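Local coordinates for protein flavin-dependent monooxygenase, oxygenase subunit HsaA (Mycobacterium tuberculosis, PDB 3AFF) that probably hydroxylates the phenolic ring of the secosteroid 3-HSA during cholesterol breakdown, using reduced flavin and molecular oxygen, at residues D17-L20 / P21-D25; R34-P37 / D38-K42; K312-P315 / F316-A320. One frame throughout, in Å; residues are numbered along the deposited sequence.

From the N terminus, the chain meets contact 1 midway along helix 9-33, where a proline kinks the rod, and contact 2 after that helix ends, where the loop turns into helix 38-47. The two lie in the acyl-CoA dehydrogenase N-terminal family region, their centres 13 Å apart. Contact 3 comes far later, where the loop after helix 286-309 enters helix 316-342 in the C-terminal family region; its centre is 37 Å from each of the others. Every contact is local and joins adjoining segments, mostly through residues about a turn apart, so they follow in series and none nests in or crosses another. Contacts 2 and 3 start a helix from a proline N-cap, whereas contact 1 has its proline inside one.

Contact 1: residues D17-L20 / P21-D25; sequences DNLL and PEIRD
Asp17 O faces Pro21 CD at 3.6 Å, a ring carbon standing where the next turn of a regular helix would offer an N-H. The carbonyl serves Leu20 N instead, while the Asp17 carboxylate forms a salt bridge with Arg74 of helix 65-76. Asn18 O also lacks its i+4 partner: it accepts a hydrogen bond from a water 2.6 Å away, and that water accepts one from Glu22 N at 3.2 Å. With Leu19 the regular pattern resumes: Ile23 N donates to Leu19 O at 3.1 Å. Leu19 CB lies against Ile23 CD1 at 3.8 Å, because Ile23 CG1 sits beside the backbone N (chi1 -67°), turning the CG1-CD1 arm toward Leu19. Leu20 O receives Arg24 N at 2.8 Å, and Leu20 CB rests on Pro21 CD at 3.6 Å. Leucine and isoleucine suit this flank, as Leu20 and Ile23 both pack on Leu75 and Val78. Pro21 lies on the exposed flank, where water is at hand, which probably makes its missing N-H tolerable. The chemistry implies a kinked but continuous helix: two backbone carbonyls lose their usual i+4 donors, and an i+3 bond from Leu20 N to Asp17 O and a bridging water partly make good the loss.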
# COMPACT_ATOMS: atom_id res chain seq x y z
N ASP A 17 33.71 19.78 30.16
CA ASP A 17 34.20 20.26 28.89
C ASP A 17 35.71 20.54 28.89
O ASP A 17 36.42 20.13 27.98
CB ASP A 17 33.42 21.50 28.52
CG ASP A 17 32.27 21.20 27.60
OD1 ASP A 17 31.96 19.99 27.34
OD2 ASP A 17 31.69 22.19 27.10
N ASN A 18 36.21 21.21 29.93
CA ASN A 18 37.64 21.44 30.02
C ASN A 18 38.48 20.18 30.13
O ASN A 18 39.66 20.17 29.74
CB ASN A 18 37.97 22.41 31.14
CG ASN A 18 37.59 23.82 30.78
OD1 ASN A 18 36.88 24.51 31.54
ND2 ASN A 18 38.02 24.24 29.60
N LEU A 19 37.85 19.10 30.63
CA LEU A 19 38.49 17.82 30.75
C LEU A 19 38.59 17.02 29.43
O LEU A 19 39.42 16.13 29.31
CB LEU A 19 37.74 16.98 31.78
CG LEU A 19 37.81 17.26 33.28
CD1 LEU A 19 37.32 16.01 34.02
CD2 LEU A 19 39.21 17.58 33.73
N LEU A 20 37.76 17.32 28.44
CA LEU A 20 37.65 16.41 27.30
C LEU A 20 38.93 16.20 26.50
O LEU A 20 39.28 15.05 26.19
CB LEU A 20 36.43 16.72 26.40
CG LEU A 20 35.02 16.69 27.02
CD1 LEU A 20 33.99 16.85 25.95
CD2 LEU A 20 34.73 15.43 27.83
N PRO A 21 39.66 17.30 26.19
CA PRO A 21 40.92 17.09 25.48
C PRO A 21 41.90 16.10 26.13
O PRO A 21 42.44 15.25 25.42
CB PRO A 21 41.50 18.51 25.40
CG PRO A 21 40.31 19.38 25.37
CD PRO A 21 39.38 18.73 26.39
N GLU A 22 42.10 16.19 27.46
CA GLU A 22 42.96 15.28 28.24
C GLU A 22 42.46 13.84 28.24
O GLU A 22 43.25 12.91 28.20
CB GLU A 22 43.03 15.71 29.71
CG GLU A 22 44.01 16.87 30.09
CD GLU A 22 43.75 17.49 31.52
OE1 GLU A 22 42.61 17.36 32.09
OE2 GLU A 22 44.71 18.10 32.09
N ILE A 23 41.14 13.67 28.36
CA ILE A 23 40.54 12.35 28.34
C ILE A 23 40.72 11.74 26.97
O ILE A 23 41.12 10.60 26.87
CB ILE A 23 39.06 12.30 28.89
CG1 ILE A 23 39.06 12.63 30.40
CG2 ILE A 23 38.41 10.90 28.68
CD1 ILE A 23 37.81 13.27 30.88
N ARG A 24 40.47 12.51 25.92
CA ARG A 24 40.66 12.01 24.54
C ARG A 24 42.08 11.48 24.29
O ARG A 24 42.25 10.41 23.70
CB ARG A 24 40.26 13.07 23.48
CG ARG A 24 40.20 12.55 21.99
CD ARG A 24 40.13 13.69 20.96
NE ARG A 24 38.94 14.56 21.13
CZ ARG A 24 38.96 15.87 21.40
NH1 ARG A 24 37.81 16.53 21.57
NH2 ARG A 24 40.11 16.55 21.51
N ASP A 25 43.08 12.21 24.80
CA ASP A 25 44.47 11.89 24.55
C ASP A 25 44.86 10.57 25.20
O ASP A 25 45.58 9.78 24.60
CB ASP A 25 45.41 13.01 25.05
CG ASP A 25 45.28 14.31 24.24
OD1 ASP A 25 45.80 15.35 24.73
OD2 ASP A 25 44.67 14.32 23.14
O HOH W 1 41.80 18.80 29.25

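Contact 2: residues R34-P37 / D38-K42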
# COMPACT_ATOMS: atom_id res chain seq x y z
N ARG A 34 43.10 -1.26 30.99
CA ARG A 34 41.94 -2.15 31.17
C ARG A 34 41.06 -1.73 32.34
O ARG A 34 40.34 -2.56 32.91
CB ARG A 34 42.34 -3.64 31.29
CG ARG A 34 43.14 -4.19 30.05
CD ARG A 34 43.54 -5.68 30.16
NE ARG A 34 44.30 -5.96 31.39
CZ ARG A 34 43.81 -6.48 32.52
NH1 ARG A 34 42.53 -6.83 32.63
NH2 ARG A 34 44.61 -6.65 33.56
N ARG A 35 41.15 -0.45 32.69
CA ARG A 35 40.43 0.14 33.80
C ARG A 35 40.78 1.62 33.70
O ARG A 35 41.75 1.96 33.06
CB ARG A 35 40.88 -0.47 35.13
CG ARG A 35 42.07 0.20 35.71
CD ARG A 35 42.51 -0.39 37.01
NE ARG A 35 43.74 0.26 37.45
CZ ARG A 35 44.94 -0.33 37.50
NH1 ARG A 35 45.10 -1.63 37.18
NH2 ARG A 35 46.00 0.38 37.91
N LEU A 36 39.97 2.51 34.28
CA LEU A 36 40.26 3.94 34.22
C LEU A 36 41.52 4.34 35.00
O LEU A 36 41.74 3.89 36.14
CB LEU A 36 39.04 4.74 34.69
CG LEU A 36 38.05 5.36 33.68
CD1 LEU A 36 37.80 4.51 32.42
CD2 LEU A 36 36.75 5.83 34.35
N PRO A 37 42.36 5.21 34.39
CA PRO A 37 43.54 5.73 35.08
C PRO A 37 43.11 6.53 36.31
O PRO A 37 42.10 7.22 36.27
CB PRO A 37 44.20 6.66 34.02
CG PRO A 37 43.64 6.15 32.67
CD PRO A 37 42.24 5.75 33.01
N ASP A 38 43.84 6.38 37.42
CA ASP A 38 43.53 7.15 38.63
C ASP A 38 43.34 8.62 38.31
O ASP A 38 42.46 9.26 38.87
CB ASP A 38 44.62 6.98 39.69
CG ASP A 38 44.69 5.55 40.25
OD1 ASP A 38 43.69 4.79 40.14
OD2 ASP A 38 45.77 5.18 40.78
N GLU A 39 44.16 9.14 37.39
CA GLU A 39 44.17 10.54 36.98
C GLU A 39 42.80 10.99 36.46
O GLU A 39 42.36 12.11 36.74
CB GLU A 39 45.27 10.81 35.93
CG GLU A 39 45.38 12.29 35.45
CD GLU A 39 46.72 12.64 34.71
OE1 GLU A 39 47.06 13.88 34.62
OE2 GLU A 39 47.43 11.69 34.23
N THR A 40 42.12 10.13 35.70
CA THR A 40 40.85 10.58 35.16
C THR A 40 39.72 10.53 36.22
O THR A 40 38.90 11.47 36.29
CB THR A 40 40.52 10.10 33.70
OG1 THR A 40 39.17 9.66 33.61
CG2 THR A 40 41.38 9.05 33.27
N VAL A 41 39.76 9.50 37.08
CA VAL A 41 38.82 9.39 38.24
C VAL A 41 39.00 10.56 39.18
O VAL A 41 38.03 11.19 39.60
CB VAL A 41 38.96 8.03 38.98
CG1 VAL A 41 37.94 7.92 40.14
CG2 VAL A 41 38.80 6.88 38.00
N LYS A 42 40.24 10.88 39.51
CA LYS A 42 40.51 12.04 40.38
C LYS A 42 40.01 13.34 39.73
O LYS A 42 39.37 14.16 40.39
CB LYS A 42 42.01 12.15 40.70
CG LYS A 42 42.32 13.08 41.90
CD LYS A 42 43.80 13.51 41.91
CE LYS A 42 44.07 14.57 43.02
NZ LYS A 42 43.79 15.96 42.45
O HOH W 2 43.68 2.80 37.80
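Pro37 and Thr40 form the tight part of this helix start. The methyl CG2 of Thr40 lies 3.4 Å from Pro37 CD, a closeness that may partly reflect strain or the fit of the model, since Thr40 chi1 (136°) is not staggered. Pro37 occupies the N-cap, where the lack of an N-H costs no helical hydrogen bond. Its carbonyl accepts Thr40 N at 3.0 Å, from a donor lying 56° out of the carbonyl plane, and more weakly Val41 N. Val41 has CG2 beside its backbone N, which brings this methyl against Leu36 CB at 3.9 Å; both residues are buried, and Leu36 also packs on Val85, next to the probable FMN-binding Trp84, so apolar side chains suit this inner side. The outer side is polar and looser. There Arg35 NE and Asp38 OD1 are 5.3 Å apart, joined through a water at the edge of the guanidinium group, 2.6 Å from Arg35 NE. The water donates to Leu36 O and to Asp38 OD1. Leu36 O also accepts a hydrogen bond from His147 NE2. Arginine and aspartate bridged in this way probably stabilise each other's charge, and Asp38, in the first turn, should interact favourably with the helix dipole.

Contact 3: residues K312-P315 / F316-A320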
# COMPACT_ATOMS: atom_id res chain seq x y z
N LYS A 312 3.85 16.09 39.88
CA LYS A 312 2.98 15.16 39.16
C LYS A 312 3.52 13.72 39.03
O LYS A 312 4.70 13.47 39.16
CB LYS A 312 2.58 15.72 37.77
CG LYS A 312 1.76 16.99 37.83
CD LYS A 312 1.90 17.80 36.54
CE LYS A 312 0.82 18.84 36.47
NZ LYS A 312 0.98 19.55 35.18
N GLU A 313 2.63 12.79 38.78
CA GLU A 313 2.96 11.41 38.54
C GLU A 313 3.36 11.13 37.08
O GLU A 313 2.87 11.80 36.15
CB GLU A 313 1.78 10.57 38.92
CG GLU A 313 1.72 10.36 40.44
CD GLU A 313 0.45 9.65 40.86
OE1 GLU A 313 -0.35 9.26 39.94
OE2 GLU A 313 0.28 9.46 42.10
N ILE A 314 4.27 10.19 36.91
CA ILE A 314 4.66 9.73 35.57
C ILE A 314 3.69 8.63 35.06
O ILE A 314 3.46 7.65 35.73
CB ILE A 314 6.11 9.27 35.55
CG1 ILE A 314 7.05 10.46 35.87
CG2 ILE A 314 6.42 8.64 34.18
CD1 ILE A 314 8.46 10.12 36.38
N PRO A 315 3.09 8.82 33.89
CA PRO A 315 2.20 7.74 33.50
C PRO A 315 2.91 6.49 32.96
O PRO A 315 4.05 6.56 32.44
CB PRO A 315 1.31 8.35 32.41
CG PRO A 315 1.85 9.75 32.15
CD PRO A 315 3.10 9.96 32.95
N PHE A 316 2.22 5.36 33.03
CA PHE A 316 2.80 4.13 32.52
C PHE A 316 3.18 4.29 31.04
O PHE A 316 4.25 3.84 30.64
CB PHE A 316 1.88 2.92 32.75
CG PHE A 316 2.36 1.67 32.07
CD1 PHE A 316 3.36 0.88 32.66
CD2 PHE A 316 1.91 1.33 30.81
CE1 PHE A 316 3.85 -0.27 32.01
CE2 PHE A 316 2.41 0.18 30.16
CZ PHE A 316 3.39 -0.62 30.78
N GLU A 317 2.32 4.94 30.24
CA GLU A 317 2.59 5.06 28.79
C GLU A 317 3.89 5.79 28.51
O GLU A 317 4.56 5.45 27.54
CB GLU A 317 1.44 5.76 28.06
CG GLU A 317 0.97 7.05 28.83
CD GLU A 317 0.83 8.36 27.95
OE1 GLU A 317 1.56 9.39 28.26
OE2 GLU A 317 -0.02 8.33 26.99
N LEU A 318 4.29 6.73 29.38
CA LEU A 318 5.56 7.43 29.20
C LEU A 318 6.77 6.53 29.51
O LEU A 318 7.79 6.53 28.76
CB LEU A 318 5.59 8.72 30.05
CG LEU A 318 6.87 9.55 30.06
CD1 LEU A 318 7.43 9.83 28.64
CD2 LEU A 318 6.70 10.88 30.80
N ARG A 319 6.71 5.80 30.63
CA ARG A 319 7.79 4.85 30.94
C ARG A 319 7.91 3.80 29.84
O ARG A 319 9.02 3.45 29.40
CB ARG A 319 7.52 4.19 32.31
CG ARG A 319 7.72 5.11 33.57
CD ARG A 319 6.88 4.60 34.81
NE ARG A 319 7.07 3.21 34.85
CZ ARG A 319 6.18 2.26 35.14
NH1 ARG A 319 4.99 2.49 35.63
NH2 ARG A 319 6.58 1.04 34.98
N ALA A 320 6.77 3.30 29.38
CA ALA A 320 6.73 2.39 28.20
C ALA A 320 7.39 2.91 26.90
O ALA A 320 8.23 2.23 26.31
CB ALA A 320 5.29 1.95 27.94
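Pro315 and the residues after it make the N-terminal first turn of helix 316-342, with proline at the N-cap, in the part of the chain that belongs to the acyl-CoA dehydrogenase C-terminal family. Proline fits here because an N-cap residue need give no N-H to a preceding turn, and its ring restricts the backbone just before the helix.

The polar contacts across the junction are made by the backbone. Pro315 O accepts hydrogen bonds from Leu318 N at 3.1 Å and from Arg319 N at 3.3 Å. One carbonyl thus serves two donors, both weakly, the Arg319 bond being the straighter (168° against 130°). The helix is then carried forward by Ala320 N donating to Phe316 O.

Apolar contacts flank the turn. Pro315 CD approaches Leu318 CB at 4.0 Å, and Ile314 reaches over the same turn with its CG2 branch, which stands anti to the backbone N and beside the carbonyl carbon. That methyl lies 4.1 Å from Leu318 CD2. Aliphatic residues suit the site, since Ile314 also touches Leu308 and Pro315 touches Leu307, both on helix 286-309; Leu318 packs on Glu304 of that helix, so that the junction is seated against it.

Within the contact the charged residues use their carbon chains. Glu317 has CG between its backbone N and carbonyl carbon (chi1 45°), which brings Glu317 CG onto Pro315 CB at 3.8 Å; the residue also packs on Ala284 of a second subunit. Arg319 does both: its NH2 hydrogen-bonds to Asp391 O and Val394 O, at the C terminus, while its aliphatic part crosses Ile314 at about a right angle, CG lying 3.8 Å from Ile314 CG2.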